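Local structure of endo-1,4-beta-xylanase (Bacteroides thetaiotaomicron VPI-5482, 3KST) at residues Pro236-Asp241 / Tyr281-Ala286; Tyr202-Ala207 / Gly252-Cys257; Tyr215-Ala220 / Val293-Thr298; Asn20-Ala25 / Lys263-Ala268; Pro27-Met30 / Lys35-Ala38. The protein probably hydrolyses O-glycosidic bonds in the breakdown of xylan, as a calcium-binding member of glycoside hydrolase family 43. All blocks are in the same frame, centred on the assembly; numbering follows the deposited sequence.

In the fold
From the N terminus, 20-25 comes first; it waits for 263-268 to complete contact 4, the widest loop, which encloses contacts 5 and 2. Contact 5 closes almost at once, as a hairpin of 27-30 and 35-38. Far along the chain, 202-207, 215-220 and 236-241 open contacts 2, 3 and 1 in turn. Segment 252-257 then closes contact 2, 263-268 contact 4, 281-286 contact 1 and 293-298 contact 3. Contact 1 sits within contact 3, whereas contacts 1 and 3 each cross 2 and 4. Contacts 1, 2 and 3 bind the sheet of 189-231 and its following loop to the C-terminal strands; contact 4 lays the N-terminal loop on 262-268, where the contact 5 hairpin packs.

Contact 1 (Pro236-Asp241 / Tyr281-Ala286); sequences PLLQGD and YIKDFA
A salt bridge between D241 and the buried K283, backed by an apolar touch from L238, ties the loop that follows strand 230-231 to strand 279-287 of the neighbouring blade in the five-bladed beta-propeller of this family. K283 NZ donates to D241 OD1 over 2.8 Å. It approaches from above the carboxylate, 37° out of its plane, and the two side chains cross obliquely. The lysine arrives there by bending: CG stands anti to the carbonyl carbon, and turns at chi3 (78°) and chi4 (72°) kink the outer half of the chain, bringing CE to 3.7 Å from D241 OD1. Lower down, the methylene CD of K283 rests 4.2 Å from L238 CD1, so that the aliphatic part of the lysine meets a leucine while its ammonium group meets an acid. L238 also packs on F266 of the neighbouring strand 262-268. Its own stretch of loop is fixed by a classic beta bulge, in which L237 and L238 both face V217. Neither charged partner relies on the other alone, since D241 OD2 is hydrogen-bonded to T244 and the stronger polar partner of K283 NZ is the carbonyl O of G297. A methionine in place of K283 would probably leave D241 OD1 without its positive mate and the G297 carbonyl without this donor. With two oxygens sharing one ammonium group, the lysine is likely to remain protonated in its buried setting, and this one ammonium group probably joins the loop, strand 279-287 and the corner at G297.

Contact 2 (Tyr202-Ala207 / Gly252-Cys257); sequences YLIYSA and GAPFQC
With CG1 of I204 anti to the carbonyl carbon (chi1 -48°) and the chain then extended (chi2 152°), CD1 is carried out to P254, where it stops 3.9 Å from CG at the corner of the proline ring. This is a contact between adjacent blades of the beta-propeller: strand 200-207 belongs to one sheet and strand 250-256 to the next. The touching parts run in almost opposite directions, 168° apart, yet they are not paired as in a sheet. The CA atoms of I204 and A253 are 8.3 Å from each other, and no direct hydrogen bond joins the two segments. F285 from strand 279-287 completes the apolar cluster, since its ring packs on both I204 and P254, and V217 and Y219 also border the isoleucine. Nearer to S206 the interface becomes polar and wet. One water lies between I204 O, at 2.9 Å, and G252 O, at 3.3 Å; both bonds are weak, because the acceptors around it outnumber its protons. S206 has its main tie just beyond the segment, in a hydrogen bond between OG and the backbone N of H251, a residue that binds the calcium ion. The backbone of S206 is in turn bonded to E190, the predicted proton donor, so this end of the contact links the metal site to the probable catalytic centre. A second water sits 2.6 Å from S206 OG and accepts a weak bond from G252 N, 3.3 Å away.

Contact 3 (Tyr215-Ala220 / Val293-Thr298); sequences YGVGYA and VTISGT
V217 and Y219 run past I295 and V293 in antiparallel order but not as paired strands, with CA atoms 9.1 Å apart between V217 and I295 and 7.9 Å between Y219 and V293, a spacing filled by side chains. Strand 216-222 and the part of 293-305 before the corner at G297 belong to neighbouring blades of the propeller. Y219 and V293 form the larger part of the contact. CG of Y219 occupies the crowded position between the backbone N and the carbonyl carbon (chi1 77°), which turns the ring toward V293, and the two side chains slide past each other in opposite directions. Methyl CG2 of V293 stands over the middle of one ring face, 3.6 Å from the centroid and only 6° off the normal, a well-formed CH-pi contact. CB of the same valine lies over the same face, 3.5 Å from Y219 CE1. Beyond the ring, Y219 OH accepts a weak, long hydrogen bond from V293 N at 3.4 Å. Farther along, V217 CG1 meets I295 CD1 at 4.0 Å, the two side chains crossing at about a right angle; Y264 touches both. Y232 also stacks on the Y219 ring. Between the blades, dispersion and CH-pi contacts therefore do most of the work, and the tyrosine hydroxyl adds a modest polar link to the backbone of the strand it faces.

Contact 4 (Asn20-Ala25 / Lys263-Ala268); sequences NYLPIA and KYIFHA
The ND1 atom of H267 takes a hydrogen bond from the backbone N of D26 and lies against the preceding residue, A25, 3.8 Å from both its CA and its CB. Here the chain leaving the N-terminal loop comes across strand 263-268 at about 70°, and the CA atoms of A25 and H267 approach to 5.3 Å. The imidazole is directed to this spot by a chi1 of 73°, which sets CG between the backbone N and the carbonyl carbon. The ring meets A25 obliquely, while CB of H267 lies 4.0 Å from I24 O, a carbonyl that is itself hydrogen-bonded to S280 OG. The loop owes part of its bend to an inverse gamma turn centred on P23, closed by I24 N to L22 O at 2.8 Å. From the first residue of that turn, L22 extends CD2 to within 4.4 Å of I265 CD1 in a looser apolar touch, and P302 and V304 also border the leucine. Around the histidine, the ring of Y215 meets the imidazole with the two planes only about 10° apart, and calcium-binding H251 packs close by. Since D26 is the predicted proton acceptor, H267 may act as a second-shell residue that positions its backbone, consistent with the family 43 active site at the centre of the propeller.

Contact 5 (Pro27-Met30 / Lys35-Ala38); sequences PYVM and KYYA
A beta hairpin forms from strands 27-32 and 35-41, and M30 with Y37 is a hydrogen-bonded pair within it: M30 N donates to Y37 O at 2.9 Å and Y37 N to M30 O at 2.8 Å. The axes of the short segments approach to 4.6 Å, with directions 155° apart. V29 and A38 make the adjacent non-hydrogen-bonded pair, and V29 CA adds a CA-H...O contact of 3.2 Å to Y37 O. On their face of the sheet the valine divides its methyls: CG2 meets A38 CB and CG1 meets Y36 CD1, each at 4.1 Å, with I265 and W61 also close. An alanine at V29 would lose both methyls and would probably open a gap between Y36, A38 and I265. On the face of M30 and Y37, the selenomethionine chain runs extended until chi3 (64°) bends CE over to Y37 CD2, 3.9 Å away, and P111 packs against both residues. Y36 OH is hydrogen-bonded to K258 N, reaching the last blade. With Y28 placing its side chain about 5 Å from the calcium ion, the hairpin is the inner part of a propeller blade bordering the central metal site.

Contact 1 (Pro236-Asp241 / Tyr281-Ala286)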
# COMPACT_ATOMS: atom_id res chain seq x y z
N PRO A 236 -15.15 9.75 -3.73
CA PRO A 236 -14.33 8.56 -3.46
C PRO A 236 -14.95 7.20 -3.84
O PRO A 236 -16.18 7.06 -3.92
CB PRO A 236 -14.10 8.64 -1.97
CG PRO A 236 -15.32 9.31 -1.42
CD PRO A 236 -15.84 10.22 -2.51
N LEU A 237 -14.08 6.23 -4.09
CA LEU A 237 -14.48 4.84 -4.35
C LEU A 237 -14.89 4.14 -3.06
O LEU A 237 -15.73 3.23 -3.11
CB LEU A 237 -13.35 4.02 -4.99
CG LEU A 237 -13.03 4.14 -6.48
CD1 LEU A 237 -13.30 5.52 -7.03
CD2 LEU A 237 -11.58 3.64 -6.77
N LEU A 238 -14.28 4.53 -1.93
CA LEU A 238 -14.48 3.88 -0.64
C LEU A 238 -14.27 4.91 0.47
O LEU A 238 -13.21 5.47 0.56
CB LEU A 238 -13.46 2.74 -0.46
CG LEU A 238 -13.43 2.04 0.93
CD1 LEU A 238 -14.73 1.33 1.13
CD2 LEU A 238 -12.22 1.09 1.10
N GLN A 239 -15.30 5.16 1.28
CA GLN A 239 -15.24 6.08 2.42
C GLN A 239 -16.27 5.56 3.45
O GLN A 239 -17.37 6.10 3.62
CB GLN A 239 -15.48 7.52 1.95
CG GLN A 239 -15.34 8.59 3.04
CD GLN A 239 -15.54 10.00 2.52
OE1 GLN A 239 -16.56 10.30 1.91
NE2 GLN A 239 -14.58 10.88 2.78
N GLY A 240 -15.89 4.45 4.08
CA GLY A 240 -16.70 3.74 5.07
C GLY A 240 -17.56 2.71 4.35
O GLY A 240 -18.17 3.06 3.33
N ASP A 241 -17.61 1.48 4.89
CA ASP A 241 -18.45 0.38 4.34
C ASP A 241 -19.76 0.40 5.09
O ASP A 241 -19.78 0.28 6.32
CB ASP A 241 -17.80 -0.98 4.54
CG ASP A 241 -18.64 -2.10 3.95
OD1 ASP A 241 -18.85 -2.08 2.72
OD2 ASP A 241 -19.08 -2.99 4.71
N TYR A 281 -9.18 -5.47 6.03
CA TYR A 281 -10.39 -6.06 5.42
C TYR A 281 -10.21 -6.14 3.90
O TYR A 281 -9.34 -5.47 3.34
CB TYR A 281 -11.61 -5.18 5.74
CG TYR A 281 -11.90 -5.06 7.22
CD1 TYR A 281 -12.66 -6.03 7.87
CD2 TYR A 281 -11.38 -4.01 7.99
CE1 TYR A 281 -12.90 -5.95 9.23
CE2 TYR A 281 -11.61 -3.91 9.35
CZ TYR A 281 -12.38 -4.91 9.98
OH TYR A 281 -12.62 -4.83 11.32
N ILE A 282 -11.04 -6.94 3.25
CA ILE A 282 -10.97 -7.14 1.78
C ILE A 282 -12.34 -6.99 1.08
O ILE A 282 -13.33 -7.55 1.53
CB ILE A 282 -10.37 -8.50 1.46
CG1 ILE A 282 -8.91 -8.61 1.95
CG2 ILE A 282 -10.42 -8.78 -0.07
CD1 ILE A 282 -8.37 -10.04 1.83
N LYS A 283 -12.36 -6.23 -0.02
CA LYS A 283 -13.55 -6.03 -0.86
C LYS A 283 -13.17 -6.42 -2.28
O LYS A 283 -12.01 -6.74 -2.56
CB LYS A 283 -14.05 -4.58 -0.75
CG LYS A 283 -14.87 -4.32 0.53
CD LYS A 283 -15.29 -2.84 0.71
CE LYS A 283 -16.48 -2.42 -0.15
NZ LYS A 283 -17.82 -2.96 0.27
N ASP A 284 -14.15 -6.43 -3.18
CA ASP A 284 -13.89 -6.70 -4.58
C ASP A 284 -13.33 -5.44 -5.24
O ASP A 284 -13.54 -4.34 -4.75
CB ASP A 284 -15.15 -7.19 -5.29
CG ASP A 284 -15.64 -8.50 -4.74
OD1 ASP A 284 -14.84 -9.45 -4.69
OD2 ASP A 284 -16.81 -8.56 -4.35
N PHE A 285 -12.59 -5.66 -6.32
CA PHE A 285 -11.94 -4.60 -7.09
C PHE A 285 -12.04 -4.89 -8.58
O PHE A 285 -11.81 -6.01 -9.00
CB PHE A 285 -10.46 -4.54 -6.75
CG PHE A 285 -9.74 -3.42 -7.42
CD1 PHE A 285 -9.89 -2.13 -6.96
CD2 PHE A 285 -8.94 -3.64 -8.54
CE1 PHE A 285 -9.22 -1.07 -7.58
CE2 PHE A 285 -8.26 -2.61 -9.16
CZ PHE A 285 -8.43 -1.30 -8.69
N ALA A 286 -12.31 -3.87 -9.37
CA ALA A 286 -12.31 -4.06 -10.83
C ALA A 286 -12.19 -2.76 -11.59
O ALA A 286 -12.53 -1.71 -11.07
CB ALA A 286 -13.55 -4.83 -11.29

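Contact 2 (Tyr202-Ala207 / Gly252-Cys257)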
# COMPACT_ATOMS: atom_id res chain seq x y z
N TYR A 202 -3.71 4.07 -13.85
CA TYR A 202 -4.62 4.37 -12.76
C TYR A 202 -3.85 4.50 -11.47
O TYR A 202 -3.16 3.54 -11.07
CB TYR A 202 -5.64 3.22 -12.58
CG TYR A 202 -6.54 3.05 -13.76
CD1 TYR A 202 -6.12 2.35 -14.89
CD2 TYR A 202 -7.85 3.58 -13.75
CE1 TYR A 202 -6.96 2.19 -15.97
CE2 TYR A 202 -8.68 3.45 -14.83
CZ TYR A 202 -8.23 2.74 -15.94
OH TYR A 202 -9.03 2.59 -17.03
N LEU A 203 -3.93 5.69 -10.86
CA LEU A 203 -3.27 5.98 -9.59
C LEU A 203 -4.37 6.00 -8.54
O LEU A 203 -5.22 6.91 -8.53
CB LEU A 203 -2.51 7.31 -9.66
CG LEU A 203 -1.61 7.74 -8.49
CD1 LEU A 203 -0.73 8.94 -8.94
CD2 LEU A 203 -2.33 8.07 -7.21
N ILE A 204 -4.36 4.98 -7.67
CA ILE A 204 -5.36 4.78 -6.62
C ILE A 204 -4.72 5.24 -5.28
O ILE A 204 -3.61 4.78 -4.88
CB ILE A 204 -5.83 3.29 -6.63
CG1 ILE A 204 -6.18 2.82 -8.06
CG2 ILE A 204 -7.00 3.14 -5.69
CD1 ILE A 204 -5.99 1.34 -8.30
N TYR A 205 -5.39 6.16 -4.59
CA TYR A 205 -4.82 6.81 -3.41
C TYR A 205 -5.83 7.04 -2.31
O TYR A 205 -7.05 6.95 -2.56
CB TYR A 205 -4.21 8.17 -3.85
CG TYR A 205 -5.25 9.16 -4.36
CD1 TYR A 205 -5.60 9.20 -5.72
CD2 TYR A 205 -5.89 10.05 -3.48
CE1 TYR A 205 -6.60 10.11 -6.18
CE2 TYR A 205 -6.89 10.95 -3.93
CZ TYR A 205 -7.21 10.98 -5.29
OH TYR A 205 -8.19 11.83 -5.76
N SER A 206 -5.31 7.38 -1.14
CA SER A 206 -6.14 7.75 0.02
C SER A 206 -5.99 9.24 0.36
O SER A 206 -4.93 9.83 0.15
CB SER A 206 -5.77 6.90 1.24
OG SER A 206 -5.89 5.50 0.99
N ALA A 207 -7.07 9.86 0.85
CA ALA A 207 -7.04 11.26 1.30
C ALA A 207 -7.61 11.41 2.71
O ALA A 207 -8.41 10.56 3.15
CB ALA A 207 -7.75 12.20 0.28
N GLY A 252 -4.87 1.19 1.03
CA GLY A 252 -5.01 -0.18 0.59
C GLY A 252 -4.16 -0.53 -0.60
O GLY A 252 -3.28 0.23 -1.01
N ALA A 253 -4.48 -1.68 -1.19
CA ALA A 253 -3.75 -2.17 -2.36
C ALA A 253 -4.62 -3.12 -3.18
O ALA A 253 -5.36 -3.95 -2.57
CB ALA A 253 -2.48 -2.87 -1.92
N PRO A 254 -4.58 -2.99 -4.53
CA PRO A 254 -5.31 -3.94 -5.38
C PRO A 254 -4.47 -5.19 -5.62
O PRO A 254 -3.24 -5.10 -5.68
CB PRO A 254 -5.53 -3.18 -6.69
CG PRO A 254 -4.78 -1.90 -6.59
CD PRO A 254 -3.98 -1.91 -5.35
N PHE A 255 -5.11 -6.35 -5.79
CA PHE A 255 -4.37 -7.59 -6.11
C PHE A 255 -5.25 -8.62 -6.81
O PHE A 255 -6.48 -8.62 -6.61
CB PHE A 255 -3.74 -8.21 -4.86
CG PHE A 255 -4.74 -8.63 -3.81
CD1 PHE A 255 -5.22 -7.70 -2.88
CD2 PHE A 255 -5.21 -9.95 -3.74
CE1 PHE A 255 -6.18 -8.09 -1.90
CE2 PHE A 255 -6.17 -10.34 -2.77
CZ PHE A 255 -6.64 -9.41 -1.84
N GLN A 256 -4.63 -9.46 -7.65
CA GLN A 256 -5.34 -10.50 -8.40
C GLN A 256 -5.41 -11.76 -7.54
O GLN A 256 -4.52 -12.00 -6.68
CB GLN A 256 -4.74 -10.75 -9.81
CG GLN A 256 -3.25 -11.10 -9.93
CD GLN A 256 -2.94 -12.59 -9.96
OE1 GLN A 256 -3.83 -13.45 -9.80
NE2 GLN A 256 -1.67 -12.90 -10.20
N CYS A 257 -6.45 -12.55 -7.75
CA CYS A 257 -6.67 -13.78 -7.00
C CYS A 257 -6.46 -15.01 -7.86
O CYS A 257 -6.30 -14.91 -9.08
CB CYS A 257 -8.07 -13.74 -6.40
SG CYS A 257 -8.20 -12.34 -5.31
O HOH W 1 -4.33 2.53 -3.12
O HOH W 2 -4.62 4.01 -0.72

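Contact 3 (Tyr215-Ala220 / Val293-Thr298)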
# COMPACT_ATOMS: atom_id res chain seq x y z
N TYR A 215 -11.48 9.15 6.23
CA TYR A 215 -10.35 8.62 5.44
C TYR A 215 -11.01 7.80 4.32
O TYR A 215 -11.97 7.03 4.58
CB TYR A 215 -9.47 7.69 6.27
CG TYR A 215 -8.05 7.43 5.77
CD1 TYR A 215 -7.19 8.48 5.42
CD2 TYR A 215 -7.51 6.15 5.81
CE1 TYR A 215 -5.85 8.24 5.02
CE2 TYR A 215 -6.17 5.89 5.41
CZ TYR A 215 -5.36 6.95 5.02
OH TYR A 215 -4.07 6.70 4.65
N GLY A 216 -10.55 8.00 3.08
CA GLY A 216 -11.14 7.33 1.94
C GLY A 216 -10.23 7.18 0.75
O GLY A 216 -9.18 7.80 0.70
N VAL A 217 -10.65 6.32 -0.17
CA VAL A 217 -9.89 5.99 -1.36
C VAL A 217 -10.51 6.56 -2.63
O VAL A 217 -11.73 6.46 -2.83
CB VAL A 217 -9.78 4.47 -1.53
CG1 VAL A 217 -9.00 4.09 -2.82
CG2 VAL A 217 -9.11 3.84 -0.27
N GLY A 218 -9.67 7.09 -3.51
CA GLY A 218 -10.11 7.58 -4.81
C GLY A 218 -9.06 7.23 -5.84
O GLY A 218 -8.00 6.66 -5.49
N TYR A 219 -9.32 7.57 -7.10
CA TYR A 219 -8.29 7.39 -8.16
C TYR A 219 -8.21 8.55 -9.15
O TYR A 219 -9.08 9.44 -9.18
CB TYR A 219 -8.46 6.06 -8.91
CG TYR A 219 -9.57 6.00 -9.94
CD1 TYR A 219 -10.87 5.67 -9.57
CD2 TYR A 219 -9.31 6.24 -11.31
CE1 TYR A 219 -11.91 5.59 -10.52
CE2 TYR A 219 -10.36 6.17 -12.27
CZ TYR A 219 -11.65 5.84 -11.86
OH TYR A 219 -12.68 5.77 -12.76
N ALA A 220 -7.13 8.51 -9.94
CA ALA A 220 -6.84 9.43 -11.03
C ALA A 220 -6.22 8.63 -12.16
O ALA A 220 -5.58 7.60 -11.92
CB ALA A 220 -5.90 10.53 -10.60
N VAL A 293 -13.05 2.43 -12.30
CA VAL A 293 -12.65 1.56 -11.18
C VAL A 293 -13.78 1.46 -10.15
O VAL A 293 -14.50 2.44 -9.92
CB VAL A 293 -11.35 2.10 -10.50
CG1 VAL A 293 -10.83 1.13 -9.43
CG2 VAL A 293 -10.26 2.35 -11.52
N THR A 294 -13.94 0.27 -9.55
CA THR A 294 -14.92 0.03 -8.48
C THR A 294 -14.29 -0.78 -7.36
O THR A 294 -13.44 -1.65 -7.60
CB THR A 294 -16.23 -0.74 -8.92
OG1 THR A 294 -15.92 -2.07 -9.35
CG2 THR A 294 -16.94 0.01 -10.01
N ILE A 295 -14.64 -0.40 -6.14
CA ILE A 295 -14.30 -1.14 -4.94
C ILE A 295 -15.71 -1.40 -4.39
O ILE A 295 -16.47 -0.45 -4.16
CB ILE A 295 -13.45 -0.34 -3.95
CG1 ILE A 295 -12.05 -0.13 -4.51
CG2 ILE A 295 -13.35 -1.07 -2.59
CD1 ILE A 295 -11.24 0.89 -3.66
N SER A 296 -16.04 -2.68 -4.23
CA SER A 296 -17.40 -3.10 -3.87
C SER A 296 -17.47 -4.49 -3.25
O SER A 296 -16.47 -5.16 -3.02
CB SER A 296 -18.26 -3.08 -5.15
OG SER A 296 -17.80 -4.07 -6.04
N GLY A 297 -18.70 -4.91 -2.95
CA GLY A 297 -18.94 -6.24 -2.43
C GLY A 297 -18.93 -6.36 -0.93
O GLY A 297 -18.52 -5.46 -0.19
N THR A 298 -19.41 -7.51 -0.48
CA THR A 298 -19.47 -7.83 0.93
C THR A 298 -18.03 -7.91 1.44
O THR A 298 -17.19 -8.56 0.82
CB THR A 298 -20.18 -9.18 1.20
OG1 THR A 298 -21.45 -9.21 0.50
CG2 THR A 298 -20.40 -9.40 2.71

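Contact 4 (Asn20-Ala25 / Lys263-Ala268)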
# COMPACT_ATOMS: atom_id res chain seq x y z
N ASN A 20 -9.47 -12.40 15.91
CA ASN A 20 -10.59 -12.30 14.93
C ASN A 20 -10.43 -11.17 13.89
O ASN A 20 -11.38 -10.79 13.24
CB ASN A 20 -11.95 -12.18 15.68
CG ASN A 20 -12.35 -13.47 16.38
OD1 ASN A 20 -12.22 -14.56 15.83
ND2 ASN A 20 -12.90 -13.35 17.60
N TYR A 21 -9.21 -10.64 13.74
CA TYR A 21 -8.91 -9.54 12.82
C TYR A 21 -7.59 -9.82 12.17
O TYR A 21 -6.87 -10.71 12.61
CB TYR A 21 -8.77 -8.24 13.60
CG TYR A 21 -9.94 -7.96 14.45
CD1 TYR A 21 -10.00 -8.46 15.76
CD2 TYR A 21 -11.06 -7.27 13.94
CE1 TYR A 21 -11.13 -8.26 16.54
CE2 TYR A 21 -12.19 -7.06 14.72
CZ TYR A 21 -12.21 -7.55 16.03
OH TYR A 21 -13.31 -7.32 16.81
N LEU A 22 -7.26 -9.07 11.13
CA LEU A 22 -5.91 -9.11 10.53
C LEU A 22 -5.29 -7.80 11.06
O LEU A 22 -5.56 -6.71 10.53
CB LEU A 22 -5.97 -9.20 9.01
CG LEU A 22 -4.58 -9.18 8.37
CD1 LEU A 22 -3.65 -10.24 8.99
CD2 LEU A 22 -4.68 -9.35 6.87
N PRO A 23 -4.45 -7.90 12.11
CA PRO A 23 -4.07 -6.72 12.87
C PRO A 23 -2.97 -5.84 12.28
O PRO A 23 -1.95 -5.59 12.94
CB PRO A 23 -3.69 -7.34 14.22
CG PRO A 23 -3.03 -8.59 13.84
CD PRO A 23 -3.79 -9.11 12.67
N ILE A 24 -3.21 -5.33 11.08
CA ILE A 24 -2.26 -4.39 10.41
C ILE A 24 -3.01 -3.20 9.81
O ILE A 24 -4.22 -3.28 9.52
CB ILE A 24 -1.44 -5.07 9.27
CG1 ILE A 24 -2.37 -5.67 8.18
CG2 ILE A 24 -0.52 -6.16 9.84
CD1 ILE A 24 -1.67 -6.40 7.03
N ALA A 25 -2.26 -2.11 9.63
CA ALA A 25 -2.72 -0.93 8.89
C ALA A 25 -1.93 -0.91 7.57
O ALA A 25 -0.99 -1.69 7.36
CB ALA A 25 -2.48 0.34 9.70
N LYS A 263 -9.27 -8.00 -5.96
CA LYS A 263 -9.73 -7.64 -4.63
C LYS A 263 -8.92 -6.43 -4.23
O LYS A 263 -7.86 -6.19 -4.83
CB LYS A 263 -9.45 -8.78 -3.66
CG LYS A 263 -10.31 -10.03 -3.87
CD LYS A 263 -11.73 -9.84 -3.40
CE LYS A 263 -12.45 -11.17 -3.14
NZ LYS A 263 -12.69 -11.89 -4.39
N TYR A 264 -9.43 -5.71 -3.23
CA TYR A 264 -8.75 -4.52 -2.69
C TYR A 264 -8.66 -4.67 -1.17
O TYR A 264 -9.71 -4.71 -0.50
CB TYR A 264 -9.51 -3.25 -3.11
CG TYR A 264 -8.76 -1.98 -2.78
CD1 TYR A 264 -7.79 -1.49 -3.65
CD2 TYR A 264 -8.98 -1.29 -1.58
CE1 TYR A 264 -7.06 -0.33 -3.35
CE2 TYR A 264 -8.25 -0.10 -1.28
CZ TYR A 264 -7.29 0.37 -2.17
OH TYR A 264 -6.55 1.51 -1.91
N ILE A 265 -7.44 -4.78 -0.63
CA ILE A 265 -7.25 -4.91 0.83
C ILE A 265 -7.10 -3.50 1.38
O ILE A 265 -6.48 -2.65 0.73
CB ILE A 265 -6.04 -5.84 1.19
CG1 ILE A 265 -6.01 -6.13 2.69
CG2 ILE A 265 -4.70 -5.29 0.71
CD1 ILE A 265 -4.95 -7.21 3.04
N PHE A 266 -7.64 -3.25 2.56
CA PHE A 266 -7.59 -1.92 3.17
C PHE A 266 -7.78 -2.04 4.68
O PHE A 266 -8.24 -3.07 5.15
CB PHE A 266 -8.68 -0.98 2.60
CG PHE A 266 -10.09 -1.47 2.83
CD1 PHE A 266 -10.67 -2.38 1.96
CD2 PHE A 266 -10.81 -1.05 3.95
CE1 PHE A 266 -11.96 -2.87 2.18
CE2 PHE A 266 -12.13 -1.51 4.19
CZ PHE A 266 -12.71 -2.43 3.29
N HIS A 267 -7.40 -0.99 5.40
CA HIS A 267 -7.61 -0.93 6.84
C HIS A 267 -8.84 -0.10 7.19
O HIS A 267 -9.42 0.62 6.36
CB HIS A 267 -6.37 -0.44 7.61
CG HIS A 267 -6.09 1.02 7.47
ND1 HIS A 267 -4.90 1.50 6.96
CD2 HIS A 267 -6.83 2.11 7.78
CE1 HIS A 267 -4.92 2.82 6.97
NE2 HIS A 267 -6.08 3.21 7.45
N ALA A 268 -9.22 -0.17 8.46
CA ALA A 268 -10.29 0.64 9.01
C ALA A 268 -9.98 0.84 10.50
O ALA A 268 -9.15 0.11 11.06
CB ALA A 268 -11.60 -0.06 8.83

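Contact 5 (Pro27-Met30 / Lys35-Ala38)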
# COMPACT_ATOMS: atom_id res chain seq x y z
N PRO A 27 -2.30 -2.01 4.57
CA PRO A 27 -2.02 -3.32 4.02
C PRO A 27 -1.64 -3.42 2.54
O PRO A 27 -2.06 -2.60 1.70
CB PRO A 27 -3.34 -4.09 4.30
CG PRO A 27 -4.36 -3.03 4.14
CD PRO A 27 -3.73 -1.94 4.95
N TYR A 28 -0.80 -4.42 2.28
CA TYR A 28 -0.42 -4.83 0.94
C TYR A 28 -0.41 -6.36 0.84
O TYR A 28 0.16 -7.01 1.71
CB TYR A 28 0.99 -4.32 0.59
CG TYR A 28 1.34 -4.60 -0.84
CD1 TYR A 28 1.01 -3.70 -1.85
CD2 TYR A 28 1.94 -5.83 -1.21
CE1 TYR A 28 1.30 -3.99 -3.22
CE2 TYR A 28 2.24 -6.12 -2.56
CZ TYR A 28 1.92 -5.22 -3.54
OH TYR A 28 2.20 -5.54 -4.85
N VAL A 29 -0.96 -6.90 -0.25
CA VAL A 29 -0.99 -8.33 -0.54
C VAL A 29 -0.22 -8.66 -1.84
O VAL A 29 -0.49 -8.08 -2.91
CB VAL A 29 -2.46 -8.87 -0.59
CG1 VAL A 29 -2.58 -10.22 -1.33
CG2 VAL A 29 -3.00 -8.99 0.84
N MSE A 30 0.71 -9.61 -1.74
CA MSE A 30 1.40 -10.19 -2.89
C MSE A 30 0.86 -11.60 -3.07
O MSE A 30 0.82 -12.38 -2.10
CB MSE A 30 2.92 -10.29 -2.67
CG MSE A 30 3.63 -11.03 -3.83
SE MSE A 30 5.50 -11.14 -3.57
CE MSE A 30 5.55 -12.22 -1.98
N LYS A 35 -0.15 -18.53 -3.28
CA LYS A 35 -0.25 -18.22 -1.84
C LYS A 35 -0.30 -16.70 -1.66
O LYS A 35 0.49 -16.00 -2.29
CB LYS A 35 0.99 -18.81 -1.13
CG LYS A 35 0.85 -19.16 0.35
CD LYS A 35 -0.14 -20.31 0.57
CE LYS A 35 0.30 -21.32 1.67
NZ LYS A 35 0.28 -20.80 3.03
N TYR A 36 -1.22 -16.23 -0.82
CA TYR A 36 -1.35 -14.79 -0.50
C TYR A 36 -0.42 -14.43 0.63
O TYR A 36 -0.34 -15.17 1.59
CB TYR A 36 -2.78 -14.43 -0.13
CG TYR A 36 -3.75 -14.77 -1.24
CD1 TYR A 36 -3.85 -13.97 -2.38
CD2 TYR A 36 -4.58 -15.90 -1.16
CE1 TYR A 36 -4.75 -14.26 -3.40
CE2 TYR A 36 -5.48 -16.21 -2.20
CZ TYR A 36 -5.55 -15.40 -3.31
OH TYR A 36 -6.44 -15.69 -4.32
N TYR A 37 0.26 -13.29 0.52
CA TYR A 37 1.19 -12.80 1.55
C TYR A 37 0.84 -11.36 1.87
O TYR A 37 0.84 -10.52 0.97
CB TYR A 37 2.64 -12.89 1.09
CG TYR A 37 3.10 -14.28 0.79
CD1 TYR A 37 3.62 -15.09 1.80
CD2 TYR A 37 3.00 -14.81 -0.49
CE1 TYR A 37 4.05 -16.40 1.54
CE2 TYR A 37 3.43 -16.11 -0.77
CZ TYR A 37 3.95 -16.90 0.24
OH TYR A 37 4.38 -18.19 -0.02
N ALA A 38 0.51 -11.09 3.14
CA ALA A 38 0.11 -9.75 3.58
C ALA A 38 1.18 -9.14 4.43
O ALA A 38 1.75 -9.81 5.28
CB ALA A 38 -1.18 -9.80 4.39